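Local coordinates for protein acyl-coenzyme A oxidase 3 (PDB 5YS9) that oxidises acyl-CoA thioesters to trans-2-enoyl-CoA with a bound FAD, passing the electrons to oxygen to give hydrogen peroxide in peroxisomal beta-oxidation, at residues K412-W417 against Q549-A554; L463-G468 against K555-K560; G468-C473 against Q541-L546; V486-N491 against G520-A525. One frame throughout, in Å; residues are numbered along the deposited sequence.

In the fold
Interactions 1 and 2 both lie on helix 547-573, their centres about 6 Å apart, and interactions 2 and 3 both lie on helix 458-477, sharing Gly468. Interaction 4 joins the loop after helix 458-477 to helix 507-534, although Tyr488 and His557 tie it to interaction 2. All four are chiefly van der Waals. Interaction 1 is aromatic, partly buried and reached by the second subunit. Interaction 2 is buried and sets a methionine against a histidine and a threonine. Interaction 3 is buried at its centre with one exposed glutamine. Interaction 4 mixes aliphatic packing with a tyrosine end and a glutamine amide; its centre is about 28 Å from that of the chain, against about 14 Å for interaction 1.

Interaction 1. Residues K412-W417 against Q549-A554; sequences KAFTTW and QRFQCA
Phe551 has CG anti to its backbone N (chi1 -170°), and this torsion swings the end of the ring to Phe414 and Trp417, although the side chain does not leave the backbone in that direction. Phe414, with CG anti to its carbonyl carbon (chi1 -73°), brings its far corner in from the other helix. The meeting point is Phe551 CZ, 4.1 Å from Phe414 CZ in an oblique approach. Trp417 adds its six-membered ring: its CZ3 lies 4.1 Å from Phe551 CZ, near that ring's plane and at its edge. Within its own helix, Trp417 CZ3 stands 3.9 Å above one face of Phe414, offset toward the rim, so the two aromatic groups present a joint surface to Phe551. Phe414 CE2 also rests 3.9 Å from the carbonyl O of Ala554. The axes of 412-417 and 549-554 come within 12.5 Å, their N-to-C directions 75° apart, so these large side chains span the gap. Trp417 NE1 hydrogen-bonds Gln428 of the second subunit, a residue of the FAD pocket. Phe551 stacks on Tyr350 of that subunit, while in the same chain helix 458-477 packs on Phe414 and Trp417, and helix 507-534 covers Cys553.

Interaction 2. Residues L463-G468 against K555-K560; sequences LSMGRG and KIHTRK
Met465 reaches across from helix 458-477 and makes this contact with its terminal methyl. As modelled, its CE lies 3.6 Å from His557 CD2, in the plane of the imidazole and at its carbon edge, so the methyl probably meets a C-H rather than a ring nitrogen. The sulfur follows behind: Met465 SD is 5.2 Å from the centroid of the His557 ring and 72° off the ring normal, an oblique approach in which SD comes within 4.2 Å of CD2. The modelled 2.9 Å between Met465 CE and Thr558 OG1 is too short for ordinary packing, and with chi1 of Met465 at 130°, far from a staggered value, the exact place of the methyl is doubtful. In the next shell, Thr558 OG1 is turned back along its own helix (chi1 -56°) and hydrogen-bonds the carbonyl O of Ala554 one turn earlier. The imidazole is held at both nitrogens, ND1 by the hydroxyl of Tyr488 and NE2 by that of Ser407, which fixes the rotation of the ring and presents CD2 to the methionine. Farther out, Leu463, two residues before Met465, touches the FAD, and its carbonyl O accepts a hydrogen bond from Arg550 NH1, a second link between the two helices. Because the polar atoms of His557 and Thr558 have their own partners, the methionine probably contributes mainly nonpolar packing at this point between helices 458-477 and 547-573, beside a buried histidine whose bonds run to other parts of the fold.

Interaction 3. Residues G468-C473 against Q541-L546; sequences GLIQSC and QAFEEL
Ile470 and Phe543, both buried, form the inner half of this contact, with Ile470 CG2 3.9 Å from Phe543 CE1. The methyl sits in the plane of the ring, at its edge, and the two side chains slide past each other in opposite directions. Ile470 places CG2 anti to its backbone N (chi1 -70°, measured to CG1), which aims that branch at the ring. The contact joins helix 458-477 to the short helix 539-545 in the C-terminal helical region of the oxidase. Leu546, directly after that short helix, is at the N-cap position of helix 547-573. Phe543 is also stacked on Phe529 of helix 507-534, and Arg467 CG packs on its CZ. The solvent side belongs to Gln471, which is exposed. Its CG lies 3.9 Å from Phe543 CZ, an oblique approach, and the extended chain then carries the amide across the outer end of the ring, where NE2 comes to 4.0 Å from both CE2 and CZ. Amide and ring planes stand 85° apart. Replacing Phe543 by an alanine would probably open a gap between Ile470 and Phe529 and leave the aliphatic part of Gln471 without its support.

Interaction 4. Residues V486-N491 against G520-A525; sequences VGYLAN and GAIQRA
Ile522 meets Tyr488 and Leu489 through its terminal methyl, and these nonpolar contacts make up the first group. Ile522 CD1 is 3.9 Å from Leu489 CD1, which also lies 4.1 Å from Ile522 CG2, so one leucine methyl touches two branches of the isoleucine. Tyr488 brings its far end to the same methyl, OH to Ile522 CD1 3.3 Å, with the two side chains crossing at about a right angle and the ring approached obliquely. Its first torsion (chi1 71°) brings the ring end to Ile522, though CB does not point there, and the same hydroxyl oxygen hydrogen-bonds His557 ND1 on another side. The second group is polar. Gln523, bent at chi2 (-69°), brings NE2 to 3.1 Å from Leu489 O, and its OE1 accepts a hydrogen bond from Arg477 NH2. Leu489 CG also lies 4.1 Å from Gln523 NE2. The third group is backbone bonding within 486-491, where Leu489 N to Val486 O (3.2 Å) and Ala490 N to Gly487 O (3.0 Å) each join residues three apart. That spacing is the signature of a 3-10 turn, here lodged in the loop between helices 458-477 and 507-534 and folded back onto the second of them.

Interaction 1. Residues K412-W417 against Q549-A554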
loop_
_atom_site.group_PDB
_atom_site.type_symbol
_atom_site.label_atom_id
_atom_site.label_comp_id
_atom_site.label_asym_id
_atom_site.label_seq_id
_atom_site.Cartn_x
_atom_site.Cartn_y
_atom_site.Cartn_z
ATOM N N LYS A 412 0.378 15.947 9.715
ATOM C CA LYS A 412 0.602 15.720 8.290
ATOM C C LYS A 412 1.131 14.298 8.035
ATOM O O LYS A 412 0.569 13.587 7.214
ATOM C CB LYS A 412 1.566 16.749 7.673
ATOM C CG LYS A 412 1.689 16.600 6.166
ATOM C CD LYS A 412 2.820 15.674 5.740
ATOM C CE LYS A 412 2.911 15.617 4.235
ATOM N NZ LYS A 412 4.036 14.754 3.799
ATOM N N ALA A 413 2.190 13.900 8.752
ATOM C CA ALA A 413 2.823 12.600 8.526
ATOM C C ALA A 413 1.835 11.476 8.686
ATOM O O ALA A 413 1.617 10.719 7.743
ATOM C CB ALA A 413 4.009 12.368 9.434
ATOM N N PHE A 414 1.201 11.429 9.855
ATOM C CA PHE A 414 0.328 10.309 10.216
ATOM C C PHE A 414 -1.029 10.253 9.520
ATOM O O PHE A 414 -1.528 9.156 9.249
ATOM C CB PHE A 414 0.207 10.187 11.752
ATOM C CG PHE A 414 1.466 9.643 12.378
ATOM C CD1 PHE A 414 1.770 8.295 12.258
ATOM C CD2 PHE A 414 2.394 10.490 13.003
ATOM C CE1 PHE A 414 2.945 7.779 12.796
ATOM C CE2 PHE A 414 3.578 9.991 13.544
ATOM C CZ PHE A 414 3.865 8.632 13.431
ATOM N N THR A 415 -1.618 11.413 9.232
ATOM C CA THR A 415 -2.872 11.451 8.529
ATOM C C THR A 415 -2.640 11.090 7.054
ATOM O O THR A 415 -3.484 10.484 6.417
ATOM C CB THR A 415 -3.676 12.793 8.691
ATOM O OG1 THR A 415 -2.962 13.926 8.155
ATOM C CG2 THR A 415 -4.043 13.041 10.122
ATOM N N THR A 416 -1.497 11.447 6.494
ATOM C CA THR A 416 -1.229 11.003 5.132
ATOM C C THR A 416 -1.004 9.497 5.078
ATOM O O THR A 416 -1.654 8.832 4.267
ATOM C CB THR A 416 -0.155 11.823 4.405
ATOM O OG1 THR A 416 1.093 11.804 5.103
ATOM C CG2 THR A 416 -0.657 13.227 4.260
ATOM N N TRP A 417 -0.145 8.956 5.943
ATOM C CA TRP A 417 0.013 7.501 6.027
ATOM C C TRP A 417 -1.302 6.754 6.322
ATOM O O TRP A 417 -1.577 5.706 5.729
ATOM C CB TRP A 417 1.022 7.095 7.097
ATOM C CG TRP A 417 2.452 7.099 6.715
ATOM C CD1 TRP A 417 3.022 6.750 5.490
ATOM C CD2 TRP A 417 3.524 7.431 7.566
ATOM N NE1 TRP A 417 4.382 6.867 5.555
ATOM C CE2 TRP A 417 4.725 7.258 6.824
ATOM C CE3 TRP A 417 3.604 7.854 8.900
ATOM C CZ2 TRP A 417 5.984 7.498 7.379
ATOM C CZ3 TRP A 417 4.875 8.085 9.450
ATOM C CH2 TRP A 417 6.035 7.912 8.683
ATOM N N GLN A 549 13.441 6.475 19.673
ATOM C CA GLN A 549 12.701 7.210 20.704
ATOM C C GLN A 549 12.099 8.489 20.103
ATOM O O GLN A 549 10.939 8.779 20.333
ATOM C CB GLN A 549 13.589 7.542 21.914
ATOM C CG GLN A 549 14.037 6.347 22.750
ATOM C CD GLN A 549 15.160 5.519 22.137
ATOM O OE1 GLN A 549 15.757 5.898 21.146
ATOM N NE2 GLN A 549 15.433 4.371 22.728
ATOM N N ARG A 550 12.850 9.224 19.292
ATOM C CA ARG A 550 12.278 10.439 18.663
ATOM C C ARG A 550 11.058 10.179 17.782
ATOM O O ARG A 550 10.077 10.924 17.835
ATOM C CB ARG A 550 13.309 11.152 17.805
ATOM C CG ARG A 550 14.283 11.995 18.588
ATOM C CD ARG A 550 15.162 12.751 17.615
ATOM N NE ARG A 550 16.150 11.895 16.945
ATOM C CZ ARG A 550 16.570 12.057 15.682
ATOM N NH1 ARG A 550 16.051 12.990 14.889
ATOM N NH2 ARG A 550 17.476 11.227 15.178
ATOM N N PHE A 551 11.151 9.128 16.956
ATOM C CA PHE A 551 10.045 8.656 16.149
ATOM C C PHE A 551 8.839 8.251 16.993
ATOM O O PHE A 551 7.706 8.663 16.693
ATOM C CB PHE A 551 10.443 7.467 15.222
ATOM C CG PHE A 551 9.369 7.131 14.217
ATOM C CD1 PHE A 551 8.359 6.258 14.531
ATOM C CD2 PHE A 551 9.317 7.789 13.003
ATOM C CE1 PHE A 551 7.338 5.995 13.647
ATOM C CE2 PHE A 551 8.290 7.536 12.100
ATOM C CZ PHE A 551 7.300 6.640 12.431
ATOM N N GLN A 552 9.077 7.435 18.023
ATOM C CA GLN A 552 8.011 7.019 18.962
ATOM C C GLN A 552 7.316 8.241 19.636
ATOM O O GLN A 552 6.068 8.335 19.676
ATOM C CB GLN A 552 8.561 6.045 20.022
ATOM C CG GLN A 552 8.746 4.610 19.583
ATOM C CD GLN A 552 7.416 3.873 19.485
ATOM O OE1 GLN A 552 7.027 3.423 18.395
ATOM N NE2 GLN A 552 6.700 3.760 20.623
ATOM N N CYS A 553 8.112 9.180 20.133
ATOM C CA CYS A 553 7.558 10.414 20.663
ATOM C C CYS A 553 6.677 11.124 19.659
ATOM O O CYS A 553 5.568 11.527 19.996
ATOM C CB CYS A 553 8.659 11.339 21.143
ATOM S SG CYS A 553 9.520 10.735 22.627
ATOM N N ALA A 554 7.140 11.259 18.420
ATOM C CA ALA A 554 6.315 11.889 17.364
ATOM C C ALA A 554 4.994 11.137 17.204
ATOM O O ALA A 554 3.915 11.728 17.066
ATOM C CB ALA A 554 7.064 11.916 16.033
#

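Interaction 2. Residues L463-G468 against K555-K560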
loop_
_atom_site.group_PDB
_atom_site.type_symbol
_atom_site.label_atom_id
_atom_site.label_comp_id
_atom_site.label_asym_id
_atom_site.label_seq_id
_atom_site.Cartn_x
_atom_site.Cartn_y
_atom_site.Cartn_z
ATOM N N LEU A 463 10.951 12.516 12.671
ATOM C CA LEU A 463 12.217 12.609 13.410
ATOM C C LEU A 463 12.545 14.040 13.873
ATOM O O LEU A 463 13.124 14.199 14.933
ATOM C CB LEU A 463 13.388 12.047 12.606
ATOM C CG LEU A 463 13.322 10.558 12.266
ATOM C CD1 LEU A 463 14.499 10.161 11.372
ATOM C CD2 LEU A 463 13.277 9.636 13.477
ATOM N N SER A 464 12.184 15.055 13.088
ATOM C CA SER A 464 12.352 16.441 13.486
ATOM C C SER A 464 11.432 16.788 14.591
ATOM O O SER A 464 11.825 17.461 15.525
ATOM C CB SER A 464 12.030 17.408 12.366
ATOM O OG SER A 464 12.866 17.141 11.294
ATOM N N MET A 465 10.178 16.391 14.457
ATOM C CA MET A 465 9.246 16.750 15.468
ATOM C C MET A 465 9.586 16.026 16.762
ATOM O O MET A 465 9.438 16.627 17.803
ATOM C CB MET A 465 7.796 16.590 15.013
ATOM C CG MET A 465 6.910 15.811 15.964
ATOM S SD MET A 465 5.239 16.361 15.961
ATOM C CE MET A 465 4.503 14.810 16.393
ATOM N N GLY A 466 10.062 14.777 16.674
ATOM C CA GLY A 466 10.543 13.978 17.833
ATOM C C GLY A 466 11.713 14.597 18.582
ATOM O O GLY A 466 11.720 14.632 19.791
ATOM N N ARG A 467 12.693 15.094 17.831
ATOM C CA ARG A 467 13.739 15.979 18.344
ATOM C C ARG A 467 13.127 17.257 18.912
ATOM O O ARG A 467 13.501 17.670 20.004
ATOM C CB ARG A 467 14.764 16.310 17.252
ATOM C CG ARG A 467 15.883 17.288 17.633
ATOM C CD ARG A 467 16.873 17.623 16.517
ATOM N NE ARG A 467 16.188 18.297 15.406
ATOM C CZ ARG A 467 16.276 17.982 14.095
ATOM N NH1 ARG A 467 17.069 16.986 13.657
ATOM N NH2 ARG A 467 15.571 18.682 13.194
ATOM N N GLY A 468 12.190 17.872 18.203
ATOM C CA GLY A 468 11.539 19.064 18.689
ATOM C C GLY A 468 10.814 18.920 20.037
ATOM O O GLY A 468 10.718 19.887 20.803
ATOM N N LYS A 555 5.100 9.816 17.239
ATOM C CA LYS A 555 3.949 8.956 17.030
ATOM C C LYS A 555 2.963 9.048 18.177
ATOM O O LYS A 555 1.772 9.178 17.942
ATOM C CB LYS A 555 4.388 7.517 16.849
ATOM C CG LYS A 555 3.296 6.584 16.353
ATOM C CD LYS A 555 3.426 5.163 16.884
ATOM C CE LYS A 555 3.815 4.181 15.814
ATOM N NZ LYS A 555 3.751 2.809 16.385
ATOM N N ILE A 556 3.438 8.980 19.412
ATOM C CA ILE A 556 2.517 8.950 20.538
ATOM C C ILE A 556 1.873 10.312 20.735
ATOM O O ILE A 556 0.677 10.414 20.978
ATOM C CB ILE A 556 3.157 8.394 21.826
ATOM C CG1 ILE A 556 3.562 6.942 21.617
ATOM C CG2 ILE A 556 2.155 8.413 22.969
ATOM C CD1 ILE A 556 4.841 6.541 22.334
ATOM N N HIS A 557 2.652 11.355 20.581
ATOM C CA HIS A 557 2.108 12.695 20.703
ATOM C C HIS A 557 1.022 13.016 19.644
ATOM O O HIS A 557 0.009 13.647 19.959
ATOM C CB HIS A 557 3.275 13.691 20.650
ATOM C CG HIS A 557 2.868 15.121 20.494
ATOM N ND1 HIS A 557 2.431 15.887 21.548
ATOM C CD2 HIS A 557 2.885 15.934 19.408
ATOM C CE1 HIS A 557 2.187 17.113 21.110
ATOM N NE2 HIS A 557 2.473 17.171 19.819
ATOM N N THR A 558 1.257 12.604 18.396
ATOM C CA THR A 558 0.300 12.795 17.327
ATOM C C THR A 558 -0.989 11.998 17.612
ATOM O O THR A 558 -2.111 12.483 17.424
ATOM C CB THR A 558 0.941 12.421 15.973
ATOM O OG1 THR A 558 2.141 13.197 15.792
ATOM C CG2 THR A 558 -0.025 12.717 14.789
ATOM N N ARG A 559 -0.846 10.788 18.113
ATOM C CA ARG A 559 -2.014 9.999 18.395
ATOM C C ARG A 559 -2.919 10.614 19.468
ATOM O O ARG A 559 -4.175 10.630 19.359
ATOM C CB ARG A 559 -1.593 8.586 18.820
ATOM C CG ARG A 559 -2.691 7.571 18.656
ATOM C CD ARG A 559 -3.493 7.872 17.386
ATOM N NE ARG A 559 -4.131 6.692 16.890
ATOM C CZ ARG A 559 -3.621 5.854 16.012
ATOM N NH1 ARG A 559 -2.444 6.027 15.508
ATOM N NH2 ARG A 559 -4.315 4.802 15.662
ATOM N N LYS A 560 -2.249 11.105 20.495
ATOM C CA LYS A 560 -2.865 11.793 21.588
ATOM C C LYS A 560 -3.515 13.066 21.088
ATOM O O LYS A 560 -4.619 13.374 21.476
ATOM C CB LYS A 560 -1.818 12.064 22.668
ATOM C CG LYS A 560 -2.237 13.050 23.733
ATOM C CD LYS A 560 -1.511 14.368 23.577
ATOM C CE LYS A 560 -2.482 15.498 23.335
ATOM N NZ LYS A 560 -1.879 16.555 22.488
#

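Interaction 3. Residues G468-C473 against Q541-L546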
loop_
_atom_site.group_PDB
_atom_site.type_symbol
_atom_site.label_atom_id
_atom_site.label_comp_id
_atom_site.label_asym_id
_atom_site.label_seq_id
_atom_site.Cartn_x
_atom_site.Cartn_y
_atom_site.Cartn_z
ATOM N N GLY A 468 12.190 17.872 18.203
ATOM C CA GLY A 468 11.539 19.064 18.689
ATOM C C GLY A 468 10.814 18.920 20.037
ATOM O O GLY A 468 10.718 19.887 20.803
ATOM N N LEU A 469 10.279 17.732 20.327
ATOM C CA LEU A 469 9.566 17.519 21.574
ATOM C C LEU A 469 10.530 17.358 22.758
ATOM O O LEU A 469 10.213 17.731 23.865
ATOM C CB LEU A 469 8.717 16.269 21.490
ATOM C CG LEU A 469 7.527 16.315 20.550
ATOM C CD1 LEU A 469 7.025 14.878 20.307
ATOM C CD2 LEU A 469 6.445 17.247 21.096
ATOM N N ILE A 470 11.673 16.731 22.507
ATOM C CA ILE A 470 12.693 16.575 23.489
ATOM C C ILE A 470 13.294 17.951 23.876
ATOM O O ILE A 470 13.501 18.237 25.073
ATOM C CB ILE A 470 13.751 15.603 22.982
ATOM C CG1 ILE A 470 13.163 14.198 22.951
ATOM C CG2 ILE A 470 14.991 15.660 23.873
ATOM C CD1 ILE A 470 14.103 13.196 22.308
ATOM N N GLN A 471 13.531 18.790 22.872
ATOM C CA GLN A 471 13.949 20.171 23.083
ATOM C C GLN A 471 12.903 20.991 23.826
ATOM O O GLN A 471 13.276 21.796 24.688
ATOM C CB GLN A 471 14.340 20.865 21.778
ATOM C CG GLN A 471 15.666 20.366 21.201
ATOM C CD GLN A 471 15.860 20.749 19.724
ATOM O OE1 GLN A 471 14.885 20.921 18.973
ATOM N NE2 GLN A 471 17.114 20.904 19.313
ATOM N N SER A 472 11.619 20.786 23.520
ATOM C CA SER A 472 10.544 21.474 24.272
ATOM C C SER A 472 10.504 21.068 25.765
ATOM O O SER A 472 10.355 21.922 26.624
ATOM C CB SER A 472 9.184 21.225 23.632
ATOM O OG SER A 472 9.044 22.047 22.498
ATOM N N CYS A 473 10.628 19.760 26.021
ATOM C CA CYS A 473 10.635 19.179 27.352
ATOM C C CYS A 473 11.850 19.661 28.140
ATOM O O CYS A 473 11.685 20.122 29.242
ATOM C CB CYS A 473 10.657 17.669 27.249
ATOM S SG CYS A 473 10.731 16.667 28.777
ATOM N N GLN A 541 24.654 13.986 18.065
ATOM C CA GLN A 541 24.962 12.555 18.194
ATOM C C GLN A 541 24.010 11.837 19.145
ATOM O O GLN A 541 23.722 10.632 18.996
ATOM C CB GLN A 541 26.390 12.350 18.685
ATOM C CG GLN A 541 27.474 12.724 17.685
ATOM C CD GLN A 541 28.859 12.859 18.335
ATOM O OE1 GLN A 541 28.984 13.179 19.535
ATOM N NE2 GLN A 541 29.910 12.622 17.539
ATOM N N ALA A 542 23.553 12.584 20.142
ATOM C CA ALA A 542 22.577 12.095 21.104
ATOM C C ALA A 542 21.218 11.844 20.444
ATOM O O ALA A 542 20.633 10.785 20.644
ATOM C CB ALA A 542 22.449 13.093 22.249
ATOM N N PHE A 543 20.725 12.813 19.665
ATOM C CA PHE A 543 19.481 12.634 18.912
ATOM C C PHE A 543 19.536 11.412 17.953
ATOM O O PHE A 543 18.560 10.643 17.855
ATOM C CB PHE A 543 19.140 13.914 18.135
ATOM C CG PHE A 543 18.728 15.053 19.004
ATOM C CD1 PHE A 543 17.717 14.901 19.962
ATOM C CD2 PHE A 543 19.322 16.319 18.860
ATOM C CE1 PHE A 543 17.327 15.979 20.761
ATOM C CE2 PHE A 543 18.926 17.404 19.654
ATOM C CZ PHE A 543 17.929 17.227 20.600
ATOM N N GLU A 544 20.687 11.214 17.293
ATOM C CA GLU A 544 20.918 10.044 16.414
ATOM C C GLU A 544 20.830 8.727 17.215
ATOM O O GLU A 544 20.146 7.780 16.800
ATOM C CB GLU A 544 22.278 10.114 15.712
ATOM C CG GLU A 544 22.561 11.381 14.910
ATOM C CD GLU A 544 22.359 11.200 13.424
ATOM O OE1 GLU A 544 23.278 10.598 12.783
ATOM O OE2 GLU A 544 21.285 11.667 12.942
ATOM N N GLU A 545 21.517 8.673 18.351
ATOM C CA GLU A 545 21.375 7.547 19.291
ATOM C C GLU A 545 19.936 7.274 19.711
ATOM O O GLU A 545 19.643 6.148 20.099
ATOM C CB GLU A 545 22.200 7.764 20.588
ATOM C CG GLU A 545 23.679 7.413 20.494
ATOM C CD GLU A 545 23.910 5.989 20.029
ATOM O OE1 GLU A 545 23.092 5.096 20.375
ATOM O OE2 GLU A 545 24.901 5.778 19.297
ATOM N N LEU A 546 19.084 8.305 19.683
ATOM C CA LEU A 546 17.687 8.222 20.103
ATOM C C LEU A 546 16.678 8.344 18.949
ATOM O O LEU A 546 15.580 8.912 19.115
ATOM C CB LEU A 546 17.416 9.321 21.138
ATOM C CG LEU A 546 18.221 9.162 22.440
ATOM C CD1 LEU A 546 18.196 10.444 23.263
ATOM C CD2 LEU A 546 17.691 7.977 23.228
#

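Interaction 4. Residues V486-N491 against G520-A525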
loop_
_atom_site.group_PDB
_atom_site.type_symbol
_atom_site.label_atom_id
_atom_site.label_comp_id
_atom_site.label_asym_id
_atom_site.label_seq_id
_atom_site.Cartn_x
_atom_site.Cartn_y
_atom_site.Cartn_z
ATOM N N VAL A 486 1.714 21.160 23.847
ATOM C CA VAL A 486 2.480 20.209 24.646
ATOM C C VAL A 486 2.428 20.540 26.129
ATOM O O VAL A 486 3.336 20.149 26.864
ATOM C CB VAL A 486 3.953 20.154 24.155
ATOM C CG1 VAL A 486 4.032 19.604 22.735
ATOM C CG2 VAL A 486 4.627 21.524 24.220
ATOM N N GLY A 487 1.387 21.270 26.560
ATOM C CA GLY A 487 1.150 21.627 27.987
ATOM C C GLY A 487 1.088 20.454 28.958
ATOM O O GLY A 487 1.498 20.577 30.119
ATOM N N TYR A 488 0.600 19.304 28.482
ATOM C CA TYR A 488 0.533 18.070 29.295
ATOM C C TYR A 488 1.926 17.607 29.848
ATOM O O TYR A 488 2.008 16.823 30.797
ATOM C CB TYR A 488 -0.196 16.936 28.487
ATOM C CG TYR A 488 0.623 16.409 27.344
ATOM C CD1 TYR A 488 1.551 15.396 27.553
ATOM C CD2 TYR A 488 0.512 16.962 26.041
ATOM C CE1 TYR A 488 2.363 14.934 26.527
ATOM C CE2 TYR A 488 1.316 16.498 24.988
ATOM C CZ TYR A 488 2.247 15.480 25.235
ATOM O OH TYR A 488 3.054 14.995 24.227
ATOM N N LEU A 489 3.013 18.068 29.226
ATOM C CA LEU A 489 4.399 17.844 29.715
ATOM C C LEU A 489 4.716 18.505 31.093
ATOM O O LEU A 489 5.704 18.132 31.756
ATOM C CB LEU A 489 5.397 18.342 28.662
ATOM C CG LEU A 489 6.151 17.377 27.742
ATOM C CD1 LEU A 489 5.393 16.091 27.446
ATOM C CD2 LEU A 489 6.551 18.088 26.460
ATOM N N ALA A 490 3.895 19.504 31.464
ATOM C CA ALA A 490 3.931 20.198 32.755
ATOM C C ALA A 490 3.049 19.538 33.800
ATOM O O ALA A 490 3.150 19.852 34.973
ATOM C CB ALA A 490 3.483 21.641 32.568
ATOM N N ASN A 491 2.184 18.629 33.378
ATOM C CA ASN A 491 1.258 17.990 34.280
ATOM C C ASN A 491 1.870 16.796 35.041
ATOM O O ASN A 491 1.975 15.670 34.520
ATOM C CB ASN A 491 0.030 17.557 33.486
ATOM C CG ASN A 491 -1.129 17.175 34.367
ATOM O OD1 ASN A 491 -0.983 17.015 35.589
ATOM N ND2 ASN A 491 -2.288 17.026 33.753
ATOM N N GLY A 520 5.247 10.107 29.268
ATOM C CA GLY A 520 6.185 9.074 29.673
ATOM C C GLY A 520 7.296 8.938 28.691
ATOM O O GLY A 520 8.449 9.068 29.034
ATOM N N ALA A 521 6.937 8.734 27.442
ATOM C CA ALA A 521 7.916 8.486 26.419
ATOM C C ALA A 521 8.845 9.693 26.246
ATOM O O ALA A 521 10.061 9.528 26.144
ATOM C CB ALA A 521 7.208 8.156 25.116
ATOM N N ILE A 522 8.274 10.893 26.248
ATOM C CA ILE A 522 9.062 12.128 26.070
ATOM C C ILE A 522 9.983 12.460 27.263
ATOM O O ILE A 522 11.148 12.838 27.069
ATOM C CB ILE A 522 8.140 13.338 25.795
ATOM C CG1 ILE A 522 7.453 13.148 24.454
ATOM C CG2 ILE A 522 8.922 14.674 25.832
ATOM C CD1 ILE A 522 6.264 14.049 24.224
ATOM N N GLN A 523 9.467 12.351 28.487
ATOM C CA GLN A 523 10.329 12.570 29.671
ATOM C C GLN A 523 11.503 11.569 29.709
ATOM O O GLN A 523 12.644 11.975 29.998
ATOM C CB GLN A 523 9.546 12.514 30.987
ATOM C CG GLN A 523 8.380 13.514 31.147
ATOM C CD GLN A 523 8.779 14.966 31.280
ATOM O OE1 GLN A 523 9.942 15.275 31.471
ATOM N NE2 GLN A 523 7.801 15.868 31.181
ATOM N N ARG A 524 11.257 10.295 29.395
ATOM C CA ARG A 524 12.347 9.283 29.469
ATOM C C ARG A 524 13.379 9.534 28.369
ATOM O O ARG A 524 14.593 9.508 28.617
ATOM C CB ARG A 524 11.819 7.834 29.445
ATOM C CG ARG A 524 11.452 7.325 30.854
ATOM C CD ARG A 524 10.613 6.043 30.894
ATOM N NE ARG A 524 10.474 5.458 29.556
ATOM C CZ ARG A 524 9.357 5.411 28.819
ATOM N NH1 ARG A 524 8.183 5.838 29.271
ATOM N NH2 ARG A 524 9.423 4.894 27.600
ATOM N N ALA A 525 12.884 9.841 27.178
ATOM C CA ALA A 525 13.753 10.216 26.054
ATOM C C ALA A 525 14.553 11.483 26.356
ATOM O O ALA A 525 15.714 11.563 26.009
ATOM C CB ALA A 525 12.950 10.390 24.758
#